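Local coordinates for succinoglycan biosynthesis protein (PDB 3B55) that is of unclear function but binds calcium, belongs to the erythromycin esterase-like family and may act in succinoglycan biosynthesis, at residues Asn258-Ile261 against Ile262-Thr266; Glu225-Val228 against Leu229-Lys232; Leu281-Asp284 against Ile285-Glu289. The protein carries 1 engineered substitution. All coordinates share one frame; numbering follows the deposited sequence.

Contact 1: residues Asn258-Ile261 against Ile262-Thr266; sequences NARI and IEQFT
R260 lays its guanidinium across the side chains of the next helical turn. CG stands anti to the backbone N (chi1 -169°) and the chain then bends sharply at chi2, which carries the head forward along the helix. At the edge of the group, R260 NH1 lies 3.2 Å from E263 CB, while Q264 CG packs over one face; arginine suits this partly exposed place because its flat head can rest on methylenes and still keep its charge. The ion pair with E263 is loose: R260 NH1 is 3.8 Å from E263 OE2, which lies well out of the guanidinium plane, so no N-H points at it. The planes are 40° apart, and OE2 takes a hydrogen bond from S235 of helix 221-240 instead. Away from this charged flank, I262 turns CG1 over N258 O at 3.6 Å, its branched chain also meeting Y181 and I184. Beneath the side chains, F265 N reaches I261 O at 2.9 Å and Q264 N reaches R260 O at 3.0 Å. Such i to i+3 and i to i+4 contacts are those of an α-helix, here one packed among helices 178-192, 221-240 and 278-298.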
# COMPACT_ATOMS: atom_id res chain seq x y z
N ASN A 258 10.62 13.42 6.20
CA ASN A 258 9.43 14.22 6.46
C ASN A 258 9.44 15.42 5.52
O ASN A 258 8.39 15.82 5.01
CB ASN A 258 9.43 14.70 7.91
CG ASN A 258 9.01 13.62 8.89
OD1 ASN A 258 7.83 13.48 9.22
ND2 ASN A 258 9.97 12.83 9.35
N ALA A 259 10.62 16.00 5.29
CA ALA A 259 10.74 17.15 4.39
C ALA A 259 10.51 16.66 2.96
O ALA A 259 9.91 17.35 2.14
CB ALA A 259 12.12 17.78 4.52
N ARG A 260 11.00 15.46 2.68
CA ARG A 260 10.85 14.87 1.37
C ARG A 260 9.37 14.72 1.02
O ARG A 260 8.97 14.82 -0.14
CB ARG A 260 11.51 13.49 1.34
CG ARG A 260 11.63 12.92 -0.05
CD ARG A 260 12.76 13.61 -0.80
NE ARG A 260 12.73 13.28 -2.22
CZ ARG A 260 11.94 13.88 -3.11
NH1 ARG A 260 11.12 14.85 -2.73
NH2 ARG A 260 11.97 13.51 -4.38
N ILE A 261 8.54 14.47 2.03
CA ILE A 261 7.11 14.31 1.80
C ILE A 261 6.48 15.60 1.28
O ILE A 261 5.61 15.57 0.42
CB ILE A 261 6.39 13.88 3.10
CG1 ILE A 261 6.86 12.48 3.52
CG2 ILE A 261 4.88 13.90 2.90
CD1 ILE A 261 6.49 11.37 2.55
N ILE A 262 6.93 16.74 1.82
CA ILE A 262 6.43 18.04 1.41
C ILE A 262 6.76 18.30 -0.07
O ILE A 262 5.93 18.86 -0.80
CB ILE A 262 7.04 19.17 2.26
CG1 ILE A 262 6.87 18.85 3.75
CG2 ILE A 262 6.37 20.50 1.93
CD1 ILE A 262 7.60 19.79 4.68
N GLU A 263 7.96 17.91 -0.49
CA GLU A 263 8.34 18.08 -1.89
C GLU A 263 7.51 17.16 -2.78
O GLU A 263 7.10 17.54 -3.88
CB GLU A 263 9.81 17.74 -2.10
CG GLU A 263 10.81 18.72 -1.52
CD GLU A 263 12.24 18.35 -1.87
OE1 GLU A 263 12.66 18.61 -3.02
OE2 GLU A 263 12.92 17.77 -1.00
N GLN A 264 7.27 15.94 -2.30
CA GLN A 264 6.48 14.97 -3.06
C GLN A 264 5.08 15.51 -3.28
O GLN A 264 4.53 15.42 -4.39
CB GLN A 264 6.41 13.64 -2.32
CG GLN A 264 7.71 12.84 -2.31
CD GLN A 264 7.60 11.59 -1.46
OE1 GLN A 264 6.57 11.34 -0.84
NE2 GLN A 264 8.67 10.80 -1.42
N PHE A 265 4.50 16.08 -2.23
CA PHE A 265 3.16 16.62 -2.33
C PHE A 265 3.10 17.84 -3.25
O PHE A 265 2.27 17.89 -4.15
CB PHE A 265 2.63 16.97 -0.93
CG PHE A 265 1.28 17.63 -0.94
CD1 PHE A 265 1.16 19.02 -1.06
CD2 PHE A 265 0.12 16.86 -0.88
CE1 PHE A 265 -0.10 19.62 -1.13
CE2 PHE A 265 -1.14 17.46 -0.95
CZ PHE A 265 -1.24 18.84 -1.07
N THR A 266 3.98 18.81 -3.04
CA THR A 266 3.97 20.02 -3.86
C THR A 266 4.29 19.78 -5.33
O THR A 266 3.65 20.35 -6.22
CB THR A 266 4.95 21.09 -3.31
OG1 THR A 266 6.28 20.56 -3.28
CG2 THR A 266 4.55 21.49 -1.90

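Contact 2: residues Glu225-Val228 against Leu229-Lys232; sequences EKYV and LDAK
D230 N donates to K226 O at 2.9 Å, the shortest of four backbone hydrogen bonds here, and the same two residues pair again through their side chains. D230 holds CG beside its own backbone N (chi1 -75°), which brings the carboxylate back over the preceding turn. K226 NZ stands 3.5 Å from D230 OD2 in a salt bridge, but K226 CE is closer still, at 3.1 Å from the same D230 OD2, so the lysine chain passes the oxygen obliquely instead of meeting it with its ammonium end. K226 gets there by a bend at chi2, whose -108° is well away from a staggered value. The other oxygen, OD1, has a long, weak ion pair with K202; the two lysines together would be expected to favour a charged carboxylate in this buried place. The K226-D230 pair is thus an i to i+4 salt bridge of an amphipathic α-helix.

The bent lysine also passes over Y227, its CD 4.0 Å above one face of the ring and displaced toward the rim. The Y227 and D230 side chains run side by side, pointing the same way, with ring and carboxylate planes 86° apart, and Y227 CD1 is 3.8 Å from D230 OD2. On its inner flank Y227 reaches V209, L219 and L206, an aromatic wide enough to bridge two loops and helix 197-206. A231, whose methyl takes little room, lets I262 and E263 of helix 250-268 come close, and branched V228 packs on T266 and A270. L229 and K232 are exposed to solvent. L229 places CD2 3.5 Å from E225 O, while K232 runs out extended after its CG passes 3.5 Å from V228 O.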
# COMPACT_ATOMS: atom_id res chain seq x y z
N GLU A 225 4.24 26.82 -7.80
CA GLU A 225 5.67 26.77 -8.09
C GLU A 225 6.51 27.40 -6.98
O GLU A 225 7.63 26.95 -6.73
CB GLU A 225 5.95 27.48 -9.41
CG GLU A 225 7.35 27.22 -9.90
CD GLU A 225 7.60 27.71 -11.30
OE1 GLU A 225 6.65 27.67 -12.11
OE2 GLU A 225 8.74 28.13 -11.59
N LYS A 226 5.97 28.42 -6.33
CA LYS A 226 6.68 29.08 -5.24
C LYS A 226 6.73 28.14 -4.04
O LYS A 226 7.73 28.09 -3.30
CB LYS A 226 5.98 30.37 -4.85
CG LYS A 226 6.48 30.98 -3.55
CD LYS A 226 5.47 30.82 -2.43
CE LYS A 226 5.94 31.52 -1.15
NZ LYS A 226 4.86 31.61 -0.12
N TYR A 227 5.66 27.38 -3.84
CA TYR A 227 5.59 26.44 -2.73
C TYR A 227 6.50 25.27 -3.04
O TYR A 227 7.12 24.72 -2.14
CB TYR A 227 4.14 25.99 -2.51
CG TYR A 227 3.32 27.06 -1.82
CD1 TYR A 227 3.75 27.59 -0.60
CD2 TYR A 227 2.17 27.59 -2.40
CE1 TYR A 227 3.05 28.60 0.03
CE2 TYR A 227 1.46 28.62 -1.77
CZ TYR A 227 1.92 29.12 -0.56
OH TYR A 227 1.25 30.14 0.08
N VAL A 228 6.58 24.90 -4.32
CA VAL A 228 7.46 23.81 -4.71
C VAL A 228 8.88 24.23 -4.34
O VAL A 228 9.69 23.41 -3.90
CB VAL A 228 7.39 23.54 -6.22
CG1 VAL A 228 8.59 22.71 -6.67
CG2 VAL A 228 6.09 22.82 -6.55
N LEU A 229 9.18 25.51 -4.52
CA LEU A 229 10.51 26.03 -4.20
C LEU A 229 10.72 26.14 -2.71
O LEU A 229 11.84 25.98 -2.23
CB LEU A 229 10.73 27.39 -4.85
CG LEU A 229 11.68 27.33 -6.03
CD1 LEU A 229 13.05 26.83 -5.58
CD2 LEU A 229 11.09 26.40 -7.07
N ASP A 230 9.66 26.45 -1.97
CA ASP A 230 9.77 26.57 -0.53
C ASP A 230 10.13 25.20 0.06
O ASP A 230 10.94 25.11 0.97
CB ASP A 230 8.46 27.06 0.09
CG ASP A 230 8.23 28.55 -0.13
OD1 ASP A 230 9.12 29.23 -0.69
OD2 ASP A 230 7.15 29.04 0.25
N ALA A 231 9.54 24.15 -0.49
CA ALA A 231 9.81 22.79 -0.01
C ALA A 231 11.24 22.38 -0.36
O ALA A 231 11.95 21.82 0.49
CB ALA A 231 8.81 21.81 -0.64
N LYS A 232 11.65 22.64 -1.60
CA LYS A 232 13.00 22.30 -2.03
C LYS A 232 14.00 22.98 -1.11
O LYS A 232 15.00 22.39 -0.70
CB LYS A 232 13.25 22.77 -3.46
CG LYS A 232 12.70 21.84 -4.53
CD LYS A 232 13.03 22.33 -5.93
CE LYS A 232 12.55 21.35 -7.00
NZ LYS A 232 12.79 21.85 -8.38

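Contact 3: residues Leu281-Asp284 against Ile285-Glu289; sequences LKHD and IAMYE
M287, a selenomethionine, reaches back over H283 and D284, the residues one turn earlier in the α-helix 278-298, which packs beside strand 167-172, an edge strand of the mixed sheet in this α/β fold. Its CB starts 4.0 Å from both H283 O and D284 O. With CG beside the backbone N (chi1 -61°), the chain heads toward the imidazole: CG lies 4.1 Å above one face of the ring, offset toward the rim. SE follows, 4.5 Å from the ring centroid and 39° off the normal, an oblique selenium-aromatic approach. Bends at chi2 and chi3 (the latter -75°) swing the terminal methyl aside to D284, where M287 CE sits tightly, 3.0 Å from D284 OD1 and 4.0 Å from H283 CE1. A long, unbranched selenoether chain suits this path, because it can curl round a flat ring and end against a carboxylate.

The groups that it touches are themselves fixed. Histidine offers two ring nitrogens and uses both: ND1 bonds to Y320 and NE2 to D172 at the end of strand 167-172, which holds the imidazole from turning. D284 is buried, but its OD2 is gripped by the backbone N of A324 and by ND1 of H309. Beyond the helix, M287 also packs on M171 and D172, and it lies about 4 Å from the side chain of the calcium ligand E113, so this face of the helix borders the metal site.

On another flank, A286 is small enough for Q264 and I173 to approach, whereas K282 extends away to T271. Aliphatic L281 and I285 meet one turn apart, I285 CG1 passing 3.1 Å from L281 O and I285 CD1 ending 4.0 Å from L281 CG.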
# COMPACT_ATOMS: atom_id res chain seq x y z
N LEU A 281 1.88 9.56 -12.38
CA LEU A 281 3.23 9.02 -12.47
C LEU A 281 3.96 9.45 -11.20
O LEU A 281 4.58 8.63 -10.53
CB LEU A 281 3.96 9.58 -13.69
CG LEU A 281 5.42 9.15 -13.84
CD1 LEU A 281 5.48 7.65 -14.10
CD2 LEU A 281 6.09 9.92 -14.97
N LYS A 282 3.86 10.74 -10.88
CA LYS A 282 4.51 11.28 -9.69
C LYS A 282 3.90 10.69 -8.43
O LYS A 282 4.60 10.50 -7.44
CB LYS A 282 4.39 12.80 -9.65
CG LYS A 282 5.14 13.54 -10.75
CD LYS A 282 5.19 15.03 -10.46
CE LYS A 282 5.68 15.86 -11.64
NZ LYS A 282 4.62 16.07 -12.65
N HIS A 283 2.60 10.41 -8.46
CA HIS A 283 1.95 9.86 -7.28
C HIS A 283 2.60 8.55 -6.87
O HIS A 283 3.06 8.42 -5.73
CB HIS A 283 0.46 9.62 -7.50
CG HIS A 283 -0.25 9.07 -6.29
ND1 HIS A 283 -1.13 8.01 -6.36
CD2 HIS A 283 -0.19 9.43 -4.99
CE1 HIS A 283 -1.57 7.73 -5.14
NE2 HIS A 283 -1.02 8.57 -4.29
N ASP A 284 2.67 7.59 -7.78
CA ASP A 284 3.26 6.31 -7.42
C ASP A 284 4.78 6.30 -7.34
O ASP A 284 5.36 5.39 -6.77
CB ASP A 284 2.75 5.20 -8.35
CG ASP A 284 1.50 4.51 -7.79
OD1 ASP A 284 0.69 5.20 -7.13
OD2 ASP A 284 1.33 3.29 -8.00
N ILE A 285 5.42 7.31 -7.93
CA ILE A 285 6.86 7.38 -7.82
C ILE A 285 7.10 7.67 -6.33
O ILE A 285 7.93 7.04 -5.69
CB ILE A 285 7.44 8.51 -8.70
CG1 ILE A 285 7.62 7.99 -10.13
CG2 ILE A 285 8.76 9.02 -8.12
CD1 ILE A 285 8.28 8.97 -11.07
N ALA A 286 6.33 8.61 -5.78
CA ALA A 286 6.44 8.99 -4.38
C ALA A 286 6.14 7.81 -3.44
O ALA A 286 6.89 7.57 -2.49
CB ALA A 286 5.48 10.15 -4.07
N MSE A 287 5.05 7.08 -3.68
CA MSE A 287 4.71 5.94 -2.84
C MSE A 287 5.84 4.92 -2.86
O MSE A 287 6.17 4.31 -1.84
CB MSE A 287 3.41 5.26 -3.31
CG MSE A 287 2.18 6.16 -3.28
SE MSE A 287 0.56 5.23 -2.70
CE MSE A 287 0.19 4.22 -4.31
N TYR A 288 6.43 4.75 -4.04
CA TYR A 288 7.55 3.84 -4.26
C TYR A 288 8.73 4.28 -3.41
O TYR A 288 9.34 3.46 -2.72
CB TYR A 288 7.95 3.86 -5.75
CG TYR A 288 9.42 3.59 -6.01
CD1 TYR A 288 9.99 2.36 -5.71
CD2 TYR A 288 10.23 4.57 -6.59
CE1 TYR A 288 11.34 2.10 -5.98
CE2 TYR A 288 11.59 4.31 -6.87
CZ TYR A 288 12.13 3.08 -6.56
OH TYR A 288 13.46 2.81 -6.82
N GLU A 289 9.04 5.57 -3.49
CA GLU A 289 10.16 6.16 -2.75
C GLU A 289 9.99 6.01 -1.25
O GLU A 289 10.95 5.74 -0.54
CB GLU A 289 10.31 7.65 -3.10
CG GLU A 289 10.67 7.94 -4.55
CD GLU A 289 11.02 9.40 -4.79
OE1 GLU A 289 10.64 10.26 -3.96
OE2 GLU A 289 11.66 9.70 -5.83

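Overall arrangement
Contacts 2, 1 and 3 lie on three helices that follow one another in the chain, 221-240, 250-268 and 278-298, and the middle one touches both neighbours. The centre of contact 1 is 10 Å from that of contact 2, where I262 CG2 meets A231 CB at 3.8 Å. It is 11 Å from contact 3, where R260 NH2 and E289 OE1 form a long, weak ion pair at 3.5 Å. Contacts 2 and 3, 18 Å apart between centres, do not touch. Distance from the metal sorts them: M287 of contact 3 has its side chain about 7 Å from the calcium ion bound by H85 and E113, while contacts 1 and 2 lie away from it.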